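Local structure of ribonucleoside-diphosphate reductase subunit beta (Streptococcus sanguinis, 4N83) at residues Lys79-Arg82 and Glu86-Val89; Gly234-Leu239 and Glu247-Phe252; Lys149-Val154 and Tyr200-Ala205; Pro168-Gly173 and Val243-Glu248. The protein probably serves, with the alpha subunit, in reducing ribonucleoside diphosphates to deoxyribonucleotides, as the metal-binding beta subunit of a class Ib ribonucleotide reductase, and here holds two manganese ions. All coordinates share one frame; numbering follows the deposited sequence.

In the fold
The four contacts lie in one largely helical, ferritin-like chain. Contacts 1 and 3 are neighbours, with centres about 12 Å apart. D80 of contact 1 makes a salt bridge with K149 of contact 3. Contacts 2 and 4 sit on the other side of the chain's centre from contact 1. Their centres are about 10 Å apart, and they share E247 and E248 at the start of helix 246-263. Contact 1 comes first in the sequence. The segments of contacts 3 and 4 then alternate, and contacts 2 and 4 finish on the same stretch. Contacts 1 and 3 use helices that carry metal ligands. Contacts 2 and 4 lie away from the metal site.

Contact 1 (Lys79-Arg82 and Glu86-Val89); sequences KDVR and EEAV
E86 and V81 bury most of the surface here. E86 reaches back from the first turn of helix 84-111 to the loop before it. Its CG lies anti to the backbone N (chi1 -178°), and the chain is extended beyond that. OE1 thereby arrives at the backbone N of R82, which donates a hydrogen bond of 3.0 Å (N-H...O angle 156°). The donor comes from above the carboxylate plane, 55° out of it. The same oxygen also has a long, weak ion pair with K201 NZ. E86 N is bonded to T83 OG1, so the residue is held at both ends. Farther along this helix of the ferritin-like fold are the manganese ligands E97 and H100. V81 adds the apolar part. Its CG2 lies 3.6 Å from E87 N and 3.8 Å from E87 CB, and it also meets E86 CG at 3.9 Å. E87 packs in addition on E71 of the second subunit. The R82 side chain passes E86, with CB 3.3 Å from E86 OE1. Its guanidinium group turns away, and NH2 makes a salt bridge with E208.

Contact 2 (Gly234-Leu239 and Glu247-Phe252); sequences GYTESL and EEVKTF
A salt-bridge network of E237, K250 and E247 spans a helix-loop-helix connection. The two helices, 211-240 and 246-263, follow each other in the chain with a short loop between them. Both belong to the helical ferritin-like fold, and this corner is away from the metal site. K250 is the centre of the network. Its chain is extended from CG to the tip, which carries NZ across to helix 211-240. There NZ donates to E237 OE2 at 3.0 Å. The amino group sits above the carboxylate plane, 44° out of it. NZ also reaches E247 OE2 on its own helix, but at 3.5 Å this bond is weak. E237 OE2 and E247 OE2 are 6.0 Å apart with the lysine between them, and its positive charge probably eases their repulsion.

Deeper in, the contact is apolar. T236 and V249 are both buried, and their side chains lie against each other, running in opposite senses. T236 CG2 lies 3.5 Å from V249 CG1 and 3.6 Å from V249 CB. The chi1 of T236 (-55°) places CG2 anti to the backbone N and turns OG1 beside it. That hydroxyl bonds to the backbone O of E232, one turn earlier, so its polar end is satisfied within its own helix. F166 of helix 162-173 packs on V249. In the turn that carries E247 and K250, the backbone O of E247 takes two donors, T251 N and T251 OG1. T251 OG1 lies 2.6 Å from E247 O, with a C=O...donor angle of 149°.

Contact 3 (Lys149-Val154 and Tyr200-Ala205); sequences KKIASV and YKFQLA
K150 of helix 148-160 lies across K201 and F202 of helix 178-206. The pair of helix segments is nearly antiparallel in this ferritin-like bundle, with axes 10.0 Å apart and 153° between their directions. Both helices carry manganese ligands: E157 just after this segment on the first, E191 and H194 before it on the second. The bound metal is about 11 Å from the K150 side chain.

The K150 chain can be followed outward. CB lies 4.2 Å from F202 CD1, in an oblique approach to the ring. CD passes the backbone of the other helix, 3.9 Å from both F202 N and F202 CA. CE then touches K201 CB at 4.0 Å. The chain is extended until its last torsion, where a bend (chi4 66°) turns NZ toward the loop before helix 84-111. There it packs near the backbone O of D80, without a hydrogen bond. The two lysines meet only through carbon atoms, their chains crossing at an angle. K201 bends at chi2, and its NZ makes a salt bridge with D15, so its charge is directed away from K150.

The other half of the contact is apolar. F202 has its CG anti to the backbone N (chi1 172°), and the ring lies across the I151 side chain. L217 of helix 211-240 touches both residues, so three helices meet at this point. L147 and L264 also pack on the phenylalanine. I151 presents its longer branch to the ring at a slant: CG1 and CD1 both approach F202 CE1, and both lie 3.8 Å from F202 CZ.

Contact 4 (Pro168-Gly173 and Val243-Glu248); sequences PLYYLG and VGWTEE
The backbone O of Y170, whose ring packs on W245, is held by two groups. N174 ND2 donates a hydrogen bond, and G173 N donates a weak one to Y170 O at 3.3 Å. Across the contact there is no hydrogen bond, and the aromatic rings do the work. The Y170 ring and the six-membered ring of W245 have centroids 4.6 Å apart. Their planes are 36° apart, so the pair is oblique. W245 CE2 lies over one face of the Y170 ring, and Y170 CE2 meets W245 CZ2 at 3.8 Å. Y171 comes in from another direction: its OH is at the edge of the indole, in plane, 3.8 Å from W245 CH2. Y170 CD2 in turn lies over the centre of the Y171 ring. V243 CG2 lies over one face of the W245 ring, offset toward its rim.

The contact joins residues 168-173 of helix 162-173 to the N-cap residue of helix 246-263, within the helical ferritin-like fold. W245 chi1 (-46°) sets CG beside its own backbone N, and the indole extends toward the tyrosines. L54 and Y240 also touch it. The joint therefore rests on van der Waals packing of aromatic rings rather than on directional bonds.

Contact 1 (Lys79-Arg82 and Glu86-Val89)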
# COMPACT_ATOMS: atom_id res chain seq x y z
N LYS A 79 -5.83 2.30 11.81
CA LYS A 79 -6.55 1.70 12.94
C LYS A 79 -7.80 2.48 13.37
O LYS A 79 -8.63 1.95 14.10
CB LYS A 79 -5.60 1.53 14.14
CG LYS A 79 -4.53 0.47 13.92
CD LYS A 79 -3.50 0.47 15.04
CE LYS A 79 -4.06 -0.10 16.34
NZ LYS A 79 -3.04 -0.12 17.42
N ASP A 80 -7.92 3.72 12.91
CA ASP A 80 -9.09 4.56 13.21
C ASP A 80 -9.95 4.72 11.96
O ASP A 80 -10.27 5.83 11.54
CB ASP A 80 -8.62 5.91 13.73
CG ASP A 80 -7.57 5.78 14.81
OD1 ASP A 80 -7.89 5.23 15.89
OD2 ASP A 80 -6.42 6.20 14.58
N VAL A 81 -10.33 3.58 11.38
CA VAL A 81 -11.08 3.53 10.12
C VAL A 81 -12.59 3.55 10.36
O VAL A 81 -13.07 3.00 11.35
CB VAL A 81 -10.65 2.29 9.29
CG1 VAL A 81 -11.84 1.52 8.72
CG2 VAL A 81 -9.69 2.71 8.18
N ARG A 82 -13.32 4.19 9.45
CA ARG A 82 -14.78 4.25 9.52
C ARG A 82 -15.39 3.16 8.64
O ARG A 82 -16.16 2.32 9.12
CB ARG A 82 -15.29 5.63 9.08
CG ARG A 82 -14.67 6.79 9.85
CD ARG A 82 -15.24 8.12 9.39
NE ARG A 82 -16.65 8.27 9.77
CZ ARG A 82 -17.09 8.73 10.94
NH1 ARG A 82 -16.25 9.10 11.91
NH2 ARG A 82 -18.40 8.82 11.16
N GLU A 86 -12.20 2.73 3.26
CA GLU A 86 -11.22 3.69 3.77
C GLU A 86 -9.88 3.02 4.09
O GLU A 86 -8.82 3.60 3.83
CB GLU A 86 -11.77 4.39 5.01
CG GLU A 86 -10.85 5.45 5.60
CD GLU A 86 -11.50 6.24 6.73
OE1 GLU A 86 -12.67 5.95 7.08
OE2 GLU A 86 -10.84 7.15 7.28
N GLU A 87 -9.93 1.82 4.65
CA GLU A 87 -8.71 1.07 4.94
C GLU A 87 -7.98 0.71 3.65
O GLU A 87 -6.75 0.79 3.59
CB GLU A 87 -9.02 -0.20 5.76
CG GLU A 87 -7.78 -0.89 6.31
CD GLU A 87 -8.05 -1.77 7.52
OE1 GLU A 87 -9.20 -1.82 8.00
OE2 GLU A 87 -7.10 -2.42 8.00
N ALA A 88 -8.73 0.32 2.63
CA ALA A 88 -8.17 0.06 1.30
C ALA A 88 -7.50 1.31 0.73
O ALA A 88 -6.38 1.25 0.22
CB ALA A 88 -9.24 -0.46 0.35
N VAL A 89 -8.19 2.45 0.82
CA VAL A 89 -7.63 3.72 0.37
C VAL A 89 -6.31 4.00 1.10
O VAL A 89 -5.35 4.45 0.48
CB VAL A 89 -8.61 4.90 0.59
CG1 VAL A 89 -7.96 6.22 0.20
CG2 VAL A 89 -9.89 4.69 -0.22

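Contact 2 (Gly234-Leu239 and Glu247-Phe252)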
# COMPACT_ATOMS: atom_id res chain seq x y z
N GLY A 234 13.16 28.03 12.15
CA GLY A 234 14.54 27.67 12.49
C GLY A 234 15.20 26.86 11.40
O GLY A 234 16.37 27.08 11.07
N TYR A 235 14.46 25.90 10.84
CA TYR A 235 14.95 25.06 9.74
C TYR A 235 15.08 25.84 8.44
O TYR A 235 15.98 25.58 7.63
CB TYR A 235 14.03 23.85 9.55
CG TYR A 235 14.47 22.88 8.47
CD1 TYR A 235 15.50 21.98 8.69
CD2 TYR A 235 13.84 22.87 7.22
CE1 TYR A 235 15.91 21.10 7.70
CE2 TYR A 235 14.23 21.98 6.23
CZ TYR A 235 15.27 21.10 6.47
OH TYR A 235 15.66 20.22 5.49
N THR A 236 14.18 26.80 8.23
CA THR A 236 14.22 27.66 7.05
C THR A 236 15.47 28.54 7.07
O THR A 236 16.21 28.60 6.09
CB THR A 236 12.97 28.57 6.96
OG1 THR A 236 11.78 27.76 6.99
CG2 THR A 236 12.97 29.40 5.69
N GLU A 237 15.70 29.20 8.20
CA GLU A 237 16.90 30.03 8.39
C GLU A 237 18.18 29.20 8.40
O GLU A 237 19.25 29.71 8.05
CB GLU A 237 16.78 30.86 9.68
CG GLU A 237 15.76 31.98 9.60
CD GLU A 237 15.54 32.69 10.92
OE1 GLU A 237 16.53 32.98 11.62
OE2 GLU A 237 14.36 32.97 11.25
N SER A 238 18.08 27.94 8.79
CA SER A 238 19.22 27.01 8.77
C SER A 238 19.68 26.66 7.35
O SER A 238 20.82 26.25 7.15
CB SER A 238 18.88 25.73 9.53
OG SER A 238 19.94 24.79 9.47
N LEU A 239 18.79 26.81 6.37
CA LEU A 239 19.09 26.48 4.97
C LEU A 239 19.19 27.70 4.06
O LEU A 239 20.19 27.88 3.36
CB LEU A 239 18.02 25.54 4.42
CG LEU A 239 17.93 24.12 4.99
CD1 LEU A 239 16.80 23.36 4.31
CD2 LEU A 239 19.25 23.39 4.83
N GLU A 247 12.95 34.81 3.64
CA GLU A 247 11.67 35.49 3.83
C GLU A 247 10.61 35.05 2.82
O GLU A 247 9.41 35.19 3.08
CB GLU A 247 11.85 37.01 3.77
CG GLU A 247 12.71 37.58 4.89
CD GLU A 247 12.13 37.34 6.27
OE1 GLU A 247 10.89 37.24 6.40
OE2 GLU A 247 12.91 37.25 7.24
N GLU A 248 11.04 34.53 1.67
CA GLU A 248 10.11 34.00 0.67
C GLU A 248 9.54 32.64 1.07
O GLU A 248 8.37 32.35 0.81
CB GLU A 248 10.80 33.88 -0.70
CG GLU A 248 11.16 35.22 -1.33
CD GLU A 248 11.78 35.06 -2.70
OE1 GLU A 248 11.27 35.66 -3.66
OE2 GLU A 248 12.79 34.32 -2.82
N VAL A 249 10.37 31.81 1.70
CA VAL A 249 9.93 30.50 2.20
C VAL A 249 8.96 30.67 3.38
O VAL A 249 8.01 29.90 3.53
CB VAL A 249 11.13 29.62 2.64
CG1 VAL A 249 10.66 28.33 3.31
CG2 VAL A 249 12.01 29.29 1.44
N LYS A 250 9.21 31.69 4.20
CA LYS A 250 8.30 32.04 5.29
C LYS A 250 6.94 32.50 4.75
O LYS A 250 5.90 32.18 5.33
CB LYS A 250 8.92 33.14 6.17
CG LYS A 250 10.08 32.65 7.01
CD LYS A 250 10.83 33.80 7.67
CE LYS A 250 11.92 33.30 8.59
NZ LYS A 250 12.65 34.41 9.26
N THR A 251 6.95 33.24 3.64
CA THR A 251 5.72 33.65 2.96
C THR A 251 4.98 32.43 2.38
O THR A 251 3.75 32.39 2.39
CB THR A 251 6.02 34.63 1.81
OG1 THR A 251 6.94 35.64 2.25
CG2 THR A 251 4.74 35.31 1.32
N PHE A 252 5.75 31.46 1.89
CA PHE A 252 5.20 30.23 1.31
C PHE A 252 4.64 29.30 2.39
O PHE A 252 3.64 28.62 2.17
CB PHE A 252 6.29 29.52 0.49
CG PHE A 252 5.77 28.49 -0.48
CD1 PHE A 252 4.76 28.81 -1.39
CD2 PHE A 252 6.33 27.22 -0.53
CE1 PHE A 252 4.30 27.86 -2.29
CE2 PHE A 252 5.88 26.28 -1.43
CZ PHE A 252 4.86 26.60 -2.32

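Contact 3 (Lys149-Val154 and Tyr200-Ala205)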
# COMPACT_ATOMS: atom_id res chain seq x y z
N LYS A 149 -4.18 12.65 15.20
CA LYS A 149 -3.31 12.02 14.21
C LYS A 149 -3.64 12.47 12.78
O LYS A 149 -2.75 12.54 11.93
CB LYS A 149 -3.40 10.49 14.31
CG LYS A 149 -2.85 9.95 15.62
CD LYS A 149 -3.04 8.45 15.76
CE LYS A 149 -4.47 8.09 16.13
NZ LYS A 149 -4.61 6.66 16.52
N LYS A 150 -4.91 12.76 12.53
CA LYS A 150 -5.34 13.29 11.23
C LYS A 150 -4.87 14.73 11.01
O LYS A 150 -4.53 15.11 9.90
CB LYS A 150 -6.86 13.20 11.09
CG LYS A 150 -7.38 11.78 10.97
CD LYS A 150 -8.89 11.75 10.76
CE LYS A 150 -9.37 10.36 10.35
NZ LYS A 150 -9.19 9.35 11.43
N ILE A 151 -4.86 15.52 12.09
CA ILE A 151 -4.39 16.91 12.03
C ILE A 151 -2.89 16.98 11.76
O ILE A 151 -2.42 17.85 11.01
CB ILE A 151 -4.70 17.67 13.34
CG1 ILE A 151 -6.21 17.80 13.55
CG2 ILE A 151 -4.07 19.06 13.32
CD1 ILE A 151 -6.61 18.05 15.00
N ALA A 152 -2.13 16.07 12.37
CA ALA A 152 -0.67 16.05 12.25
C ALA A 152 -0.22 15.66 10.84
O ALA A 152 0.74 16.25 10.32
CB ALA A 152 -0.07 15.09 13.27
N SER A 153 -0.89 14.69 10.24
CA SER A 153 -0.57 14.24 8.88
C SER A 153 -0.92 15.30 7.83
O SER A 153 -0.22 15.43 6.82
CB SER A 153 -1.29 12.93 8.56
OG SER A 153 -0.80 12.36 7.35
N VAL A 154 -1.99 16.05 8.08
CA VAL A 154 -2.38 17.16 7.20
C VAL A 154 -1.40 18.32 7.33
O VAL A 154 -0.94 18.86 6.33
CB VAL A 154 -3.83 17.63 7.47
CG1 VAL A 154 -4.14 18.91 6.71
CG2 VAL A 154 -4.82 16.54 7.10
N TYR A 200 -11.14 15.47 5.19
CA TYR A 200 -12.58 15.26 5.09
C TYR A 200 -13.08 14.33 6.19
O TYR A 200 -14.08 14.62 6.85
CB TYR A 200 -12.96 14.69 3.72
CG TYR A 200 -14.33 14.05 3.70
CD1 TYR A 200 -15.48 14.82 3.91
CD2 TYR A 200 -14.49 12.69 3.51
CE1 TYR A 200 -16.74 14.24 3.90
CE2 TYR A 200 -15.74 12.10 3.50
CZ TYR A 200 -16.86 12.88 3.70
OH TYR A 200 -18.11 12.30 3.70
N LYS A 201 -12.40 13.20 6.36
CA LYS A 201 -12.74 12.23 7.41
C LYS A 201 -12.56 12.82 8.81
O LYS A 201 -13.20 12.36 9.76
CB LYS A 201 -11.89 10.96 7.26
CG LYS A 201 -12.28 10.08 6.09
CD LYS A 201 -13.54 9.28 6.38
CE LYS A 201 -14.03 8.52 5.16
NZ LYS A 201 -15.35 7.85 5.41
N PHE A 202 -11.70 13.82 8.92
CA PHE A 202 -11.54 14.60 10.15
C PHE A 202 -12.82 15.38 10.48
O PHE A 202 -13.28 15.37 11.62
CB PHE A 202 -10.34 15.54 10.02
CG PHE A 202 -10.20 16.52 11.15
CD1 PHE A 202 -9.56 16.15 12.33
CD2 PHE A 202 -10.68 17.81 11.03
CE1 PHE A 202 -9.43 17.05 13.37
CE2 PHE A 202 -10.55 18.72 12.06
CZ PHE A 202 -9.92 18.34 13.24
N GLN A 203 -13.38 16.05 9.47
CA GLN A 203 -14.59 16.86 9.64
C GLN A 203 -15.84 16.04 9.98
O GLN A 203 -16.78 16.57 10.56
CB GLN A 203 -14.86 17.70 8.38
CG GLN A 203 -13.84 18.80 8.15
CD GLN A 203 -13.95 19.41 6.76
OE1 GLN A 203 -15.06 19.67 6.28
NE2 GLN A 203 -12.82 19.66 6.12
N LEU A 204 -15.85 14.76 9.61
CA LEU A 204 -16.94 13.86 9.99
C LEU A 204 -16.91 13.59 11.49
O LEU A 204 -17.93 13.71 12.16
CB LEU A 204 -16.87 12.54 9.21
CG LEU A 204 -17.77 12.42 7.98
CD1 LEU A 204 -17.62 13.60 7.04
CD2 LEU A 204 -17.50 11.11 7.26
N ALA A 205 -15.73 13.24 12.00
CA ALA A 205 -15.56 12.95 13.43
C ALA A 205 -15.44 14.22 14.28
O ALA A 205 -15.52 14.16 15.50
CB ALA A 205 -14.35 12.06 13.64

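Contact 4 (Pro168-Gly173 and Val243-Glu248)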
# COMPACT_ATOMS: atom_id res chain seq x y z
N PRO A 168 12.60 23.20 -5.62
CA PRO A 168 12.40 22.66 -6.97
C PRO A 168 11.31 23.37 -7.78
O PRO A 168 11.40 23.42 -9.01
CB PRO A 168 11.99 21.20 -6.71
CG PRO A 168 11.43 21.21 -5.33
CD PRO A 168 12.26 22.21 -4.59
N LEU A 169 10.30 23.91 -7.10
CA LEU A 169 9.27 24.73 -7.75
C LEU A 169 9.84 26.06 -8.26
O LEU A 169 9.39 26.58 -9.28
CB LEU A 169 8.11 25.00 -6.79
CG LEU A 169 7.22 23.81 -6.41
CD1 LEU A 169 6.30 24.18 -5.25
CD2 LEU A 169 6.42 23.31 -7.59
N TYR A 170 10.83 26.59 -7.54
CA TYR A 170 11.52 27.82 -7.95
C TYR A 170 12.27 27.61 -9.27
O TYR A 170 12.19 28.43 -10.18
CB TYR A 170 12.48 28.29 -6.85
CG TYR A 170 13.48 29.34 -7.29
CD1 TYR A 170 13.16 30.70 -7.27
CD2 TYR A 170 14.76 28.98 -7.70
CE1 TYR A 170 14.07 31.66 -7.66
CE2 TYR A 170 15.69 29.94 -8.10
CZ TYR A 170 15.33 31.27 -8.08
OH TYR A 170 16.25 32.22 -8.47
N TYR A 171 13.00 26.50 -9.36
CA TYR A 171 13.77 26.18 -10.57
C TYR A 171 12.88 25.83 -11.75
O TYR A 171 13.20 26.18 -12.89
CB TYR A 171 14.76 25.04 -10.29
CG TYR A 171 15.92 25.45 -9.41
CD1 TYR A 171 16.88 26.36 -9.86
CD2 TYR A 171 16.08 24.92 -8.13
CE1 TYR A 171 17.94 26.74 -9.06
CE2 TYR A 171 17.14 25.30 -7.32
CZ TYR A 171 18.07 26.20 -7.80
OH TYR A 171 19.13 26.58 -7.00
N LEU A 172 11.76 25.15 -11.49
CA LEU A 172 10.78 24.83 -12.54
C LEU A 172 10.22 26.10 -13.18
O LEU A 172 9.95 26.12 -14.38
CB LEU A 172 9.63 23.98 -11.97
CG LEU A 172 8.53 23.55 -12.95
CD1 LEU A 172 9.10 22.72 -14.09
CD2 LEU A 172 7.45 22.77 -12.21
N GLY A 173 10.05 27.14 -12.38
CA GLY A 173 9.61 28.45 -12.87
C GLY A 173 10.63 29.12 -13.78
O GLY A 173 10.25 29.89 -14.66
N VAL A 243 21.78 31.52 0.43
CA VAL A 243 21.20 31.80 -0.89
C VAL A 243 20.25 33.00 -0.87
O VAL A 243 20.08 33.69 -1.88
CB VAL A 243 20.48 30.56 -1.49
CG1 VAL A 243 21.49 29.49 -1.87
CG2 VAL A 243 19.42 30.01 -0.54
N GLY A 244 19.64 33.24 0.29
CA GLY A 244 18.86 34.46 0.52
C GLY A 244 17.41 34.41 0.06
O GLY A 244 16.92 35.38 -0.52
N TRP A 245 16.74 33.29 0.31
CA TRP A 245 15.30 33.17 0.04
C TRP A 245 14.52 32.91 1.34
O TRP A 245 13.40 32.39 1.29
CB TRP A 245 15.00 32.04 -0.96
CG TRP A 245 15.89 32.01 -2.18
CD1 TRP A 245 16.41 33.08 -2.84
CD2 TRP A 245 16.32 30.84 -2.89
NE1 TRP A 245 17.16 32.65 -3.92
CE2 TRP A 245 17.11 31.28 -3.97
CE3 TRP A 245 16.11 29.46 -2.72
CZ2 TRP A 245 17.70 30.39 -4.87
CZ3 TRP A 245 16.70 28.58 -3.62
CH2 TRP A 245 17.49 29.05 -4.68
N THR A 246 15.10 33.28 2.48
CA THR A 246 14.53 32.96 3.79
C THR A 246 13.12 33.54 3.98
O THR A 246 12.22 32.83 4.43
CB THR A 246 15.43 33.48 4.93
OG1 THR A 246 16.75 32.94 4.79
CG2 THR A 246 14.87 33.10 6.29
N GLU A 247 12.95 34.81 3.64
CA GLU A 247 11.67 35.49 3.83
C GLU A 247 10.61 35.05 2.82
O GLU A 247 9.41 35.19 3.08
CB GLU A 247 11.85 37.01 3.77
CG GLU A 247 12.71 37.58 4.89
CD GLU A 247 12.13 37.34 6.27
OE1 GLU A 247 10.89 37.24 6.40
OE2 GLU A 247 12.91 37.25 7.24
N GLU A 248 11.04 34.53 1.67
CA GLU A 248 10.11 34.00 0.67
C GLU A 248 9.54 32.64 1.07
O GLU A 248 8.37 32.35 0.81
CB GLU A 248 10.80 33.88 -0.70
CG GLU A 248 11.16 35.22 -1.33
CD GLU A 248 11.78 35.06 -2.70
OE1 GLU A 248 11.27 35.66 -3.66
OE2 GLU A 248 12.79 34.32 -2.82